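Local coordinates for inosine-uridine preferring nucleoside hydrolase family protein (PDB 2C40) that belongs to the inosine-uridine preferring nucleoside hydrolase family and holds a calcium ion together with alpha-D-ribofuranose in a shared pocket, at residues A[156-160]-A[196-200]; A[174-178]-A[276-280]; A[13-17]-A[243-248]; A[248-252]-A[299-303]; A[80-84]-A[229-233]. One frame throughout, in Å; residues are numbered along the deposited sequence.

Interaction 1 of 5, residues A[156-160]-A[196-200]; sequences RTAGN and LESTN. With RIB (alpha-D-ribofuranose), chain D.
Asn160, whose amide lies against Leu196, donates from ND2 to O5 of alpha-D-ribofuranose over 2.9 Å, with an N-H...O angle of 157°, so the bond is only modestly bent. Both methyl groups of Leu196 support this amide: CD2 is 3.7 Å from ND2 of Asn160, and CD1 is 3.8 Å from OD1 of the same residue. With CG lodged between the backbone N and the carbonyl carbon (chi1 61°), the amide of Asn160 is brought over to Leu196 and the sugar. Its other end is occupied too, since OD1 takes a weak hydrogen bond from the backbone N of Trp172; the two bonds together fix which way round the amide is turned. CD1 of Leu196 also packs on CA of Gly159, at 3.9 Å.

Farther from the sugar, Arg156 stretches from CG to NE and slides past Glu197 in the opposite direction. It meets the aliphatic part of the glutamate: CG of Glu197 is 3.5 Å from NE of Arg156, and CA of Glu197 stands over the centre of the guanidinium face. The carboxylate is turned to Thr154 OG1 and the backbone N of Phe155, so any attraction to the guanidinium acts at longer range. NH2 of Arg156 approaches OD1 of Asn200 to 2.7 Å, but the angle is too poor for a hydrogen bond.

The contact joins the loops that follow the adjacent parallel strands 145-151 and 191-194, and Leu196 O accepts a bond from Trp246 NE1 of helix 246-255.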
# COMPACT_ATOMS: atom_id res chain seq x y z
N ARG A 156 -0.78 3.32 30.31
CA ARG A 156 0.14 2.18 30.48
C ARG A 156 1.58 2.64 30.66
O ARG A 156 1.94 3.78 30.31
CB ARG A 156 0.14 1.28 29.27
CG ARG A 156 -1.15 0.52 29.02
CD ARG A 156 -1.22 0.24 27.56
NE ARG A 156 -2.18 -0.77 27.16
CZ ARG A 156 -2.43 -1.05 25.89
NH1 ARG A 156 -1.82 -0.39 24.93
NH2 ARG A 156 -3.32 -1.99 25.56
N THR A 157 2.41 1.73 31.18
CA THR A 157 3.85 1.96 31.37
C THR A 157 4.66 2.17 30.08
O THR A 157 5.75 2.73 30.12
CB THR A 157 4.48 0.83 32.15
OG1 THR A 157 4.04 -0.40 31.59
CG2 THR A 157 4.05 0.92 33.60
N ALA A 158 4.14 1.70 28.94
CA ALA A 158 4.79 1.94 27.67
C ALA A 158 3.80 2.34 26.62
O ALA A 158 2.65 1.87 26.63
CB ALA A 158 5.56 0.69 27.23
N GLY A 159 4.28 3.17 25.69
CA GLY A 159 3.49 3.68 24.56
C GLY A 159 3.89 3.07 23.23
O GLY A 159 4.41 1.97 23.17
N ASN A 160 3.63 3.79 22.14
CA ASN A 160 3.92 3.26 20.77
C ASN A 160 5.01 4.06 20.09
O ASN A 160 5.32 3.86 18.89
CB ASN A 160 2.68 3.27 19.92
CG ASN A 160 2.12 4.69 19.74
OD1 ASN A 160 2.49 5.61 20.46
ND2 ASN A 160 1.25 4.86 18.77
N LEU A 196 -4.29 4.95 23.65
CA LEU A 196 -3.92 3.66 23.12
C LEU A 196 -4.73 2.48 23.70
O LEU A 196 -5.14 1.60 22.92
CB LEU A 196 -2.43 3.39 23.28
CG LEU A 196 -1.49 4.36 22.51
CD1 LEU A 196 -0.03 4.12 22.90
CD2 LEU A 196 -1.65 4.26 20.98
N GLU A 197 -4.95 2.47 25.03
CA GLU A 197 -5.62 1.35 25.75
C GLU A 197 -7.11 1.28 25.44
O GLU A 197 -7.72 0.22 25.58
CB GLU A 197 -5.66 1.51 27.29
CG GLU A 197 -4.41 1.82 28.01
CD GLU A 197 -4.05 3.29 27.96
OE1 GLU A 197 -4.29 4.02 28.94
OE2 GLU A 197 -3.51 3.66 26.93
N SER A 198 -7.71 2.45 25.15
CA SER A 198 -9.15 2.62 24.96
C SER A 198 -9.69 1.62 23.96
O SER A 198 -10.85 1.23 23.99
CB SER A 198 -9.42 4.06 24.46
OG SER A 198 -9.14 5.02 25.48
N THR A 199 -8.82 1.22 23.05
CA THR A 199 -9.20 0.45 21.88
C THR A 199 -9.00 -1.08 22.08
O THR A 199 -9.21 -1.83 21.16
CB THR A 199 -8.39 1.01 20.69
OG1 THR A 199 -9.11 0.81 19.48
CG2 THR A 199 -7.00 0.43 20.64
N ASN A 200 -8.67 -1.51 23.31
CA ASN A 200 -8.29 -2.88 23.60
C ASN A 200 -9.32 -3.89 23.09
O ASN A 200 -8.94 -4.96 22.59
CB ASN A 200 -8.17 -3.11 25.10
CG ASN A 200 -6.89 -2.61 25.69
OD1 ASN A 200 -5.92 -2.34 24.98
ND2 ASN A 200 -6.85 -2.50 27.03
O5 RIB D . -0.46 7.06 18.04
C5 RIB D . -1.56 6.63 17.20
C4 RIB D . -1.66 7.60 16.02
O4 RIB D . -0.47 7.41 15.23
C3 RIB D . -2.88 7.49 15.07
O3 RIB D . -3.73 8.67 15.28
C2 RIB D . -2.29 7.27 13.61
O2 RIB D . -2.73 8.04 12.40
C1 RIB D . -0.76 7.42 13.81

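Interaction 2 of 5, residues A[174-178]-A[276-280]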
# COMPACT_ATOMS: atom_id res chain seq x y z
N SER A 174 0.73 12.78 21.03
CA SER A 174 1.30 13.62 22.08
C SER A 174 2.78 13.89 21.84
O SER A 174 3.22 15.03 21.89
CB SER A 174 1.16 12.98 23.46
OG SER A 174 -0.13 12.43 23.65
N PHE A 175 3.54 12.83 21.59
CA PHE A 175 4.97 12.97 21.33
C PHE A 175 5.32 13.95 20.19
O PHE A 175 6.27 14.68 20.30
CB PHE A 175 5.55 11.58 21.05
CG PHE A 175 7.06 11.54 20.89
CD1 PHE A 175 7.88 11.85 21.96
CD2 PHE A 175 7.63 11.15 19.68
CE1 PHE A 175 9.25 11.81 21.84
CE2 PHE A 175 9.02 11.10 19.52
CZ PHE A 175 9.84 11.41 20.60
N TRP A 176 4.52 14.00 19.13
CA TRP A 176 4.80 14.86 17.97
C TRP A 176 4.96 16.30 18.37
O TRP A 176 5.79 17.00 17.80
CB TRP A 176 3.72 14.77 16.92
CG TRP A 176 4.06 15.31 15.50
CD1 TRP A 176 4.70 14.64 14.53
CD2 TRP A 176 3.66 16.57 14.92
NE1 TRP A 176 4.80 15.40 13.41
CE2 TRP A 176 4.15 16.58 13.60
CE3 TRP A 176 2.93 17.69 15.38
CZ2 TRP A 176 3.92 17.63 12.71
CZ3 TRP A 176 2.74 18.76 14.51
CH2 TRP A 176 3.24 18.71 13.18
N ASP A 177 4.16 16.73 19.36
CA ASP A 177 4.25 18.08 19.91
C ASP A 177 3.69 18.11 21.35
O ASP A 177 2.48 18.39 21.57
CB ASP A 177 3.48 19.03 19.01
CG ASP A 177 3.71 20.47 19.38
OD1 ASP A 177 4.35 20.66 20.41
OD2 ASP A 177 3.30 21.39 18.63
N PRO A 178 4.54 17.80 22.33
CA PRO A 178 4.17 17.78 23.75
C PRO A 178 3.75 19.13 24.31
O PRO A 178 2.89 19.18 25.23
CB PRO A 178 5.43 17.27 24.44
CG PRO A 178 6.22 16.61 23.35
CD PRO A 178 5.94 17.36 22.12
N GLN A 276 9.07 13.22 27.44
CA GLN A 276 8.21 14.15 26.72
C GLN A 276 7.04 13.46 26.10
O GLN A 276 7.22 12.45 25.45
CB GLN A 276 8.85 14.64 25.42
CG GLN A 276 9.83 15.68 25.41
CD GLN A 276 10.47 15.72 24.02
OE1 GLN A 276 9.80 15.99 23.02
NE2 GLN A 276 11.75 15.43 23.97
N GLY A 277 5.87 14.08 26.15
CA GLY A 277 4.67 13.48 25.59
C GLY A 277 3.94 12.51 26.51
O GLY A 277 2.77 12.20 26.28
N ARG A 278 4.62 12.02 27.55
CA ARG A 278 3.97 11.14 28.54
C ARG A 278 2.78 11.81 29.25
O ARG A 278 2.89 12.92 29.73
CB ARG A 278 4.97 10.65 29.60
CG ARG A 278 4.53 9.37 30.35
CD ARG A 278 5.29 9.17 31.63
NE ARG A 278 6.70 8.81 31.45
CZ ARG A 278 7.55 8.71 32.48
NH1 ARG A 278 7.12 8.90 33.71
NH2 ARG A 278 8.82 8.39 32.30
N THR A 279 1.65 11.09 29.30
CA THR A 279 0.48 11.47 30.05
C THR A 279 0.44 10.61 31.29
O THR A 279 0.59 9.37 31.21
CB THR A 279 -0.81 11.23 29.23
OG1 THR A 279 -0.83 9.89 28.73
CG2 THR A 279 -0.92 12.22 28.07
N VAL A 280 0.21 11.27 32.43
CA VAL A 280 0.38 10.69 33.75
C VAL A 280 -0.84 11.07 34.61
O VAL A 280 -1.18 12.24 34.70
CB VAL A 280 1.68 11.25 34.44
CG1 VAL A 280 1.88 10.66 35.82
CG2 VAL A 280 2.90 10.98 33.58
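Gly277 presents its backbone to the end of helix 172-176, and with no side chain intervening its CA comes within 4.3 Å of the CA of Phe175. The glycine has a positive phi of 85°, which turns the chain past the helix before strand 279-281 begins. Pro178 covers it from the far end of the 174-178 segment, its CB 3.6 Å from the backbone N of Gly277. On the carbonyl side, CB of Ser174 in the conformer given lies 3.3 Å from O of Gly277; Phe175 and Pro178 bound the glycine more surely.

Gln276 adds the widest buried surface. Its chain runs out extended beyond CG and crosses Pro178 at a slant, with OE1 3.6 Å from CG of the proline and CB of Gln276 3.9 Å from that same carbon. The amide is held at both ends, OE1 by Asn71 ND2 and NE2 by Gly273 O; Asn71 ND2 also bonds to Phe175 O, bridging the two segments. The backbone O of Gln276 faces the edge of the Phe175 ring in its plane, 3.6 Å from CD1. That ring swings toward the carbonyl because CG is anti to the backbone N (chi1 -175°).

Helix 172-176 also carries Trp172 and Asn173 of the sugar pocket, and Asp177 caps the helix that starts at Pro178. No hydrogen bond passes directly between the segments: they fit by close backbone approach and by carbonyl and amide oxygens set against C-H groups, while the polar link between them runs through a third residue, Asn71.

Interaction 3 of 5, residues A[13-17]-A[243-248]; sequences DDLVS and YYLWDV. With CA (calcium ion), chain C; RIB (alpha-D-ribofuranose), chain D.
Asp14 and Asp247 meet at the calcium ion, which Asp14 grips with both carboxylate oxygens, OD2 at 2.4 Å and OD1 at 2.8 Å from the metal. Asp247 uses one, its OD2 lying 2.5 Å from the calcium. The two carboxylate planes stand 54° apart, and the shared metal probably offsets the closeness of the two acids. The sugar closes another side of the shell: O2 of alpha-D-ribofuranose lies 2.4 Å and O3 2.7 Å from the calcium. Water 1, Asp9 and the backbone O of Thr125 complete the coordination. Asp247 also reaches the sugar with its second oxygen, OD1, which is 2.6 Å from O3 of the ribofuranose.

This is the aspartate cluster of the nucleoside hydrolase family, built where strand 2-8 leads into helix 12-21 and where helix 246-255 begins. Asp13 lies alongside, its side chain crossing that of Asp247 at about a right angle, their carboxylate planes 48° apart; a weak bond from the Asp247 backbone N to Asp13 OD2 is doubtful, since Asp13 has two conformers. Leu245, at the N-cap of helix 246-255, is the centre of an inverse gamma turn that leads the chain into the site.

Behind the acids, the backbone O of Asp13 takes two bonds from Ser17, one from N and one from OG at 2.6 Å, the hydroxyl tilted 20° from the carbonyl plane. One turn along, CG1 of Val16 packs on CG2 of Val248 at 3.8 Å. Leu224 and Cys227 of helix 219-229 press on Val16, and Tyr228 of the same helix on Val248.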
# COMPACT_ATOMS: atom_id res chain seq x y z
N ASP A 13 -6.38 5.65 8.89
CA ASP A 13 -7.58 5.69 9.75
C ASP A 13 -8.16 7.11 9.93
O ASP A 13 -9.34 7.24 10.24
CB ASP A 13 -7.41 4.90 11.08
CG ASP A 13 -6.36 5.48 11.99
OD1 ASP A 13 -5.82 6.56 11.63
OD2 ASP A 13 -6.09 4.86 13.06
N ASP A 14 -7.35 8.14 9.70
CA ASP A 14 -7.82 9.53 9.60
C ASP A 14 -8.72 9.70 8.40
O ASP A 14 -9.76 10.34 8.46
CB ASP A 14 -6.64 10.50 9.43
CG ASP A 14 -5.75 10.57 10.66
OD1 ASP A 14 -6.06 11.33 11.61
OD2 ASP A 14 -4.72 9.85 10.70
N LEU A 15 -8.29 9.15 7.29
CA LEU A 15 -9.01 9.30 6.03
C LEU A 15 -10.27 8.43 6.01
O LEU A 15 -11.32 8.82 5.45
CB LEU A 15 -8.11 8.92 4.86
CG LEU A 15 -7.29 9.90 4.02
CD1 LEU A 15 -7.09 11.36 4.50
CD2 LEU A 15 -5.95 9.23 3.61
N VAL A 16 -10.17 7.26 6.59
CA VAL A 16 -11.34 6.42 6.78
C VAL A 16 -12.36 7.11 7.71
O VAL A 16 -13.57 6.97 7.54
CB VAL A 16 -10.94 5.03 7.29
CG1 VAL A 16 -12.14 4.33 7.84
CG2 VAL A 16 -10.26 4.23 6.16
N SER A 17 -11.84 7.85 8.69
CA SER A 17 -12.68 8.53 9.67
C SER A 17 -13.44 9.64 8.96
O SER A 17 -14.62 9.79 9.17
CB SER A 17 -11.83 9.16 10.79
OG SER A 17 -11.29 8.22 11.72
N TYR A 243 -4.27 -4.99 14.67
CA TYR A 243 -4.23 -3.54 14.43
C TYR A 243 -5.48 -2.87 15.03
O TYR A 243 -6.57 -3.37 14.97
CB TYR A 243 -4.14 -3.34 12.91
CG TYR A 243 -4.28 -1.96 12.34
CD1 TYR A 243 -5.52 -1.31 12.31
CD2 TYR A 243 -3.19 -1.35 11.73
CE1 TYR A 243 -5.66 -0.04 11.76
CE2 TYR A 243 -3.31 -0.06 11.17
CZ TYR A 243 -4.53 0.57 11.17
OH TYR A 243 -4.62 1.81 10.57
N TYR A 244 -5.28 -1.69 15.59
CA TYR A 244 -6.32 -1.02 16.31
C TYR A 244 -6.66 0.28 15.58
O TYR A 244 -5.79 1.00 15.14
CB TYR A 244 -5.87 -0.76 17.74
CG TYR A 244 -5.55 -2.02 18.54
CD1 TYR A 244 -4.25 -2.57 18.51
CD2 TYR A 244 -6.53 -2.67 19.27
CE1 TYR A 244 -3.96 -3.71 19.21
CE2 TYR A 244 -6.26 -3.81 19.98
CZ TYR A 244 -4.98 -4.33 19.95
OH TYR A 244 -4.68 -5.45 20.67
N LEU A 245 -7.95 0.56 15.49
CA LEU A 245 -8.55 1.64 14.71
C LEU A 245 -8.76 2.84 15.63
O LEU A 245 -9.88 3.21 15.93
CB LEU A 245 -9.90 1.18 14.16
CG LEU A 245 -9.83 -0.12 13.36
CD1 LEU A 245 -11.09 -0.89 13.44
CD2 LEU A 245 -9.51 0.24 11.96
N TRP A 246 -7.66 3.40 16.10
CA TRP A 246 -7.72 4.44 17.11
C TRP A 246 -8.48 5.66 16.71
O TRP A 246 -9.31 6.13 17.46
CB TRP A 246 -6.33 4.89 17.46
CG TRP A 246 -5.62 3.91 18.23
CD1 TRP A 246 -5.82 3.61 19.52
CD2 TRP A 246 -4.57 3.08 17.76
NE1 TRP A 246 -4.96 2.61 19.90
CE2 TRP A 246 -4.17 2.28 18.84
CE3 TRP A 246 -3.96 2.92 16.52
CZ2 TRP A 246 -3.15 1.33 18.75
CZ3 TRP A 246 -2.94 1.96 16.42
CH2 TRP A 246 -2.55 1.18 17.53
N ASP A 247 -8.19 6.17 15.53
CA ASP A 247 -8.84 7.36 15.02
C ASP A 247 -10.33 7.14 14.66
O ASP A 247 -11.18 8.00 14.92
CB ASP A 247 -8.07 7.89 13.83
CG ASP A 247 -6.62 8.22 14.18
OD1 ASP A 247 -6.30 8.32 15.40
OD2 ASP A 247 -5.83 8.43 13.25
N VAL A 248 -10.63 5.96 14.09
CA VAL A 248 -11.96 5.61 13.67
C VAL A 248 -12.85 5.51 14.92
O VAL A 248 -14.01 5.91 14.87
CB VAL A 248 -11.99 4.30 12.84
CG1 VAL A 248 -13.38 3.87 12.55
CG2 VAL A 248 -11.26 4.48 11.51
CA CA C . -3.96 10.03 12.98
O5 RIB D . -0.46 7.06 18.04
C5 RIB D . -1.56 6.63 17.20
C4 RIB D . -1.66 7.60 16.02
O4 RIB D . -0.47 7.41 15.23
C3 RIB D . -2.88 7.49 15.07
O3 RIB D . -3.73 8.67 15.28
C2 RIB D . -2.29 7.27 13.61
O2 RIB D . -2.73 8.04 12.40
C1 RIB D . -0.76 7.42 13.81
O HOH W 1 -1.75 10.43 14.01

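Interaction 4 of 5, residues A[248-252]-A[299-303]; sequences VLTAA and FFDYI
Helix 246-255, which lies on strands 145-151 and 191-194 of the central sheet, packs here almost perpendicularly against helix 296-308: the axes of segments 248-252 and 299-303 cross at 80° and approach to 11.2 Å. Phe299 bridges the gap. With CG anti to the backbone N (chi1 174°), its ring points across to the first helix and runs into the backbone there, CE2 lying 3.7 Å from CA of Leu249. CB of Ala252 meets the same ring at its edge, in plane, 3.8 Å from CE2 of Phe299. The Leu249 and Phe299 side chains cross at about a right angle, bringing CD2 of Leu249 to 3.9 Å from CE2 of Phe299.

Val248 divides its two methyls between partners: CG2 turns to helix 12-21, whereas CG1 faces this contact, 4.1 Å from CZ of Phe299 and 4.2 Å from CG2 of Ile303. Ile303 in turn lays CD1 over one face of the Phe299 ring, 3.7 Å above its plane, steadying it from within its own helix. Tyr302 comes edge-on to Ala252, with CE1 3.8 Å from CB of the alanine. The small methyl thus serves two ring edges.

All the side chains that meet are buried, and no hydrogen bond crosses between the segments. Cohesion therefore comes from dispersion and the hydrophobic effect, and depends on how closely ring edges and methyl groups fit together.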
# COMPACT_ATOMS: atom_id res chain seq x y z
N VAL A 248 -10.63 5.96 14.09
CA VAL A 248 -11.96 5.61 13.67
C VAL A 248 -12.85 5.51 14.92
O VAL A 248 -14.01 5.91 14.87
CB VAL A 248 -11.99 4.30 12.84
CG1 VAL A 248 -13.38 3.87 12.55
CG2 VAL A 248 -11.26 4.48 11.51
N LEU A 249 -12.31 4.98 16.01
CA LEU A 249 -13.01 4.84 17.25
C LEU A 249 -13.28 6.21 17.87
O LEU A 249 -14.32 6.44 18.47
CB LEU A 249 -12.22 4.01 18.22
CG LEU A 249 -12.80 3.64 19.59
CD1 LEU A 249 -12.24 4.53 20.63
CD2 LEU A 249 -14.35 3.60 19.64
N THR A 250 -12.29 7.09 17.78
CA THR A 250 -12.41 8.48 18.22
C THR A 250 -13.56 9.18 17.51
O THR A 250 -14.39 9.82 18.17
CB THR A 250 -11.09 9.27 17.98
OG1 THR A 250 -9.98 8.57 18.59
CG2 THR A 250 -11.16 10.65 18.54
N ALA A 251 -13.61 9.02 16.19
CA ALA A 251 -14.65 9.61 15.34
C ALA A 251 -16.02 8.98 15.59
O ALA A 251 -17.03 9.68 15.57
CB ALA A 251 -14.27 9.45 13.88
N ALA A 252 -16.04 7.67 15.87
CA ALA A 252 -17.29 6.96 16.15
C ALA A 252 -17.87 7.35 17.52
O ALA A 252 -19.08 7.36 17.71
CB ALA A 252 -17.07 5.49 16.09
N PHE A 299 -19.58 -1.42 17.83
CA PHE A 299 -18.57 -0.57 17.13
C PHE A 299 -18.44 -1.02 15.68
O PHE A 299 -18.63 -0.24 14.75
CB PHE A 299 -17.22 -0.62 17.85
CG PHE A 299 -16.14 0.09 17.13
CD1 PHE A 299 -15.03 -0.61 16.64
CD2 PHE A 299 -16.25 1.45 16.89
CE1 PHE A 299 -14.03 0.05 15.98
CE2 PHE A 299 -15.26 2.14 16.19
CZ PHE A 299 -14.16 1.45 15.72
N PHE A 300 -18.13 -2.28 15.49
CA PHE A 300 -17.96 -2.79 14.13
C PHE A 300 -19.24 -2.81 13.33
O PHE A 300 -19.19 -2.56 12.14
CB PHE A 300 -17.29 -4.17 14.15
CG PHE A 300 -15.85 -4.10 14.52
CD1 PHE A 300 -15.39 -4.57 15.75
CD2 PHE A 300 -14.97 -3.49 13.67
CE1 PHE A 300 -14.04 -4.48 16.09
CE2 PHE A 300 -13.62 -3.38 13.99
CZ PHE A 300 -13.15 -3.87 15.20
N ASP A 301 -20.39 -3.07 13.95
CA ASP A 301 -21.67 -2.96 13.23
C ASP A 301 -21.94 -1.51 12.79
O ASP A 301 -22.45 -1.23 11.72
CB ASP A 301 -22.82 -3.46 14.09
CG ASP A 301 -24.13 -3.41 13.38
OD1 ASP A 301 -24.33 -4.21 12.44
OD2 ASP A 301 -24.98 -2.58 13.76
N TYR A 302 -21.58 -0.58 13.64
CA TYR A 302 -21.83 0.83 13.38
C TYR A 302 -21.06 1.32 12.13
O TYR A 302 -21.63 1.92 11.22
CB TYR A 302 -21.43 1.62 14.62
CG TYR A 302 -21.56 3.11 14.53
CD1 TYR A 302 -20.50 3.92 14.91
CD2 TYR A 302 -22.73 3.70 14.07
CE1 TYR A 302 -20.63 5.30 14.87
CE2 TYR A 302 -22.86 5.07 14.02
CZ TYR A 302 -21.80 5.86 14.41
OH TYR A 302 -21.92 7.23 14.34
N ILE A 303 -19.78 1.04 12.10
CA ILE A 303 -18.95 1.51 10.99
C ILE A 303 -19.24 0.76 9.68
O ILE A 303 -19.24 1.39 8.63
CB ILE A 303 -17.48 1.61 11.39
CG1 ILE A 303 -16.91 0.23 11.68
CG2 ILE A 303 -17.34 2.56 12.65
CD1 ILE A 303 -15.56 0.25 12.45

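Interaction 5 of 5, residues A[80-84]-A[229-233]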
# COMPACT_ATOMS: atom_id res chain seq x y z
N HIS A 80 1.36 6.75 3.54
CA HIS A 80 0.11 6.01 3.32
C HIS A 80 -0.97 6.78 2.55
O HIS A 80 -1.74 6.18 1.75
CB HIS A 80 -0.44 5.50 4.66
CG HIS A 80 0.35 4.37 5.23
ND1 HIS A 80 0.10 3.84 6.47
CD2 HIS A 80 1.43 3.70 4.75
CE1 HIS A 80 0.94 2.85 6.71
NE2 HIS A 80 1.76 2.74 5.68
N ALA A 81 -0.98 8.11 2.76
CA ALA A 81 -1.87 9.02 2.03
C ALA A 81 -1.66 8.99 0.54
O ALA A 81 -2.63 9.14 -0.18
CB ALA A 81 -1.70 10.47 2.56
N PHE A 82 -0.40 8.83 0.07
CA PHE A 82 -0.10 8.71 -1.35
C PHE A 82 -0.90 7.60 -1.98
O PHE A 82 -1.46 7.75 -3.05
CB PHE A 82 1.39 8.50 -1.62
CG PHE A 82 2.23 9.74 -1.39
CD1 PHE A 82 3.01 9.89 -0.24
CD2 PHE A 82 2.21 10.78 -2.32
CE1 PHE A 82 3.77 11.03 -0.03
CE2 PHE A 82 2.99 11.94 -2.13
CZ PHE A 82 3.76 12.06 -0.98
N TYR A 83 -1.03 6.51 -1.24
CA TYR A 83 -1.71 5.34 -1.72
C TYR A 83 -3.19 5.56 -1.72
O TYR A 83 -3.82 5.27 -2.72
CB TYR A 83 -1.30 4.09 -0.92
CG TYR A 83 0.21 4.03 -0.66
CD1 TYR A 83 0.71 3.58 0.57
CD2 TYR A 83 1.12 4.49 -1.60
CE1 TYR A 83 2.08 3.55 0.82
CE2 TYR A 83 2.51 4.48 -1.36
CZ TYR A 83 2.97 4.01 -0.16
OH TYR A 83 4.32 3.98 0.07
N VAL A 84 -3.75 6.09 -0.64
CA VAL A 84 -5.19 6.31 -0.61
C VAL A 84 -5.61 7.30 -1.72
O VAL A 84 -6.59 7.03 -2.43
CB VAL A 84 -5.69 6.80 0.77
CG1 VAL A 84 -7.18 7.12 0.71
CG2 VAL A 84 -5.40 5.74 1.83
N ALA A 229 -6.01 -2.50 3.23
CA ALA A 229 -5.06 -3.33 2.52
C ALA A 229 -3.65 -2.76 2.61
O ALA A 229 -2.64 -3.47 2.55
CB ALA A 229 -5.48 -3.39 1.06
N ILE A 230 -3.61 -1.45 2.66
CA ILE A 230 -2.40 -0.61 2.83
C ILE A 230 -1.69 -0.84 4.19
O ILE A 230 -0.53 -0.53 4.38
CB ILE A 230 -2.87 0.88 2.67
CG1 ILE A 230 -3.17 1.15 1.16
CG2 ILE A 230 -1.92 1.84 3.28
CD1 ILE A 230 -3.83 2.55 0.75
N VAL A 231 -2.41 -1.39 5.13
CA VAL A 231 -1.90 -1.64 6.44
C VAL A 231 -2.34 -3.08 6.84
O VAL A 231 -3.05 -3.29 7.82
CB VAL A 231 -2.41 -0.46 7.31
CG1 VAL A 231 -3.75 -0.71 7.96
CG2 VAL A 231 -1.36 0.02 8.28
N PRO A 232 -1.93 -4.08 6.03
CA PRO A 232 -2.48 -5.41 6.09
C PRO A 232 -1.86 -6.30 7.20
O PRO A 232 -0.85 -5.92 7.82
CB PRO A 232 -2.09 -5.97 4.72
CG PRO A 232 -0.78 -5.44 4.54
CD PRO A 232 -0.85 -4.02 5.05
N PRO A 233 -2.44 -7.49 7.42
CA PRO A 233 -1.84 -8.41 8.38
C PRO A 233 -0.51 -8.98 7.79
O PRO A 233 -0.45 -9.27 6.60
CB PRO A 233 -2.92 -9.49 8.58
CG PRO A 233 -4.19 -8.95 7.87
CD PRO A 233 -3.64 -8.06 6.78
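Ile230 is the hub of a helix-to-loop packing contact, set between helix 80-85 and the chain as it leaves helix 219-229. The aromatic part of the contact is a CH-pi interaction: CG2 of Ile230 lies over a face of the His80 imidazole, 4.1 Å from the ring centroid and 18° off the ring normal. The methyl sits toward the rim, closest to CG of His80 at 3.9 Å, and the two side chains slide past each other in opposite directions. That methyl is anti to the backbone N, while CG1 is anti to the carbonyl carbon (chi1 -73°), so the two branches diverge and serve different partners.

Apolar packing accounts for the rest. Val231 adds a methyl at the far end of the imidazole, CG2 4.0 Å from CE1 of His80, meeting the ring obliquely. The ethyl branch of Ile230 runs deeper, between Tyr83 and Val84.

Around the contact, Val12 of helix 12-21 touches His80, Val84 and Ile230, tying both segments to the helix that bears Asp13 and Asp14. The outer side belongs to the dimer interface: Tyr83 packs on Ala229 of the second subunit, and Phe82 on Pro232 of that same neighbouring chain. At the tip of the ethyl branch, CD1 of Ile230 comes to 3.4 Å from CB of Tyr83 and 3.7 Å from CG2 of Val84.

Interaction 3 lies deepest, its centre about 7 Å from the centre of the chain, and is rich in charged oxygen and metal chemistry. Interaction 4 shares Val248 and helix 246-255 with it, yet is wholly apolar. Interaction 1, a surface contact of loops, reaches the same sugar and touches interaction 3 through Leu196 and Trp246. Interaction 2 is buried though far from the centre, and relies on backbone and carbonyl packing; it touches none of the others. Interaction 5, partly buried, meets interaction 3 where Tyr243 packs on Val231 and Leu15 on Val84, and of the five it alone reaches the second subunit.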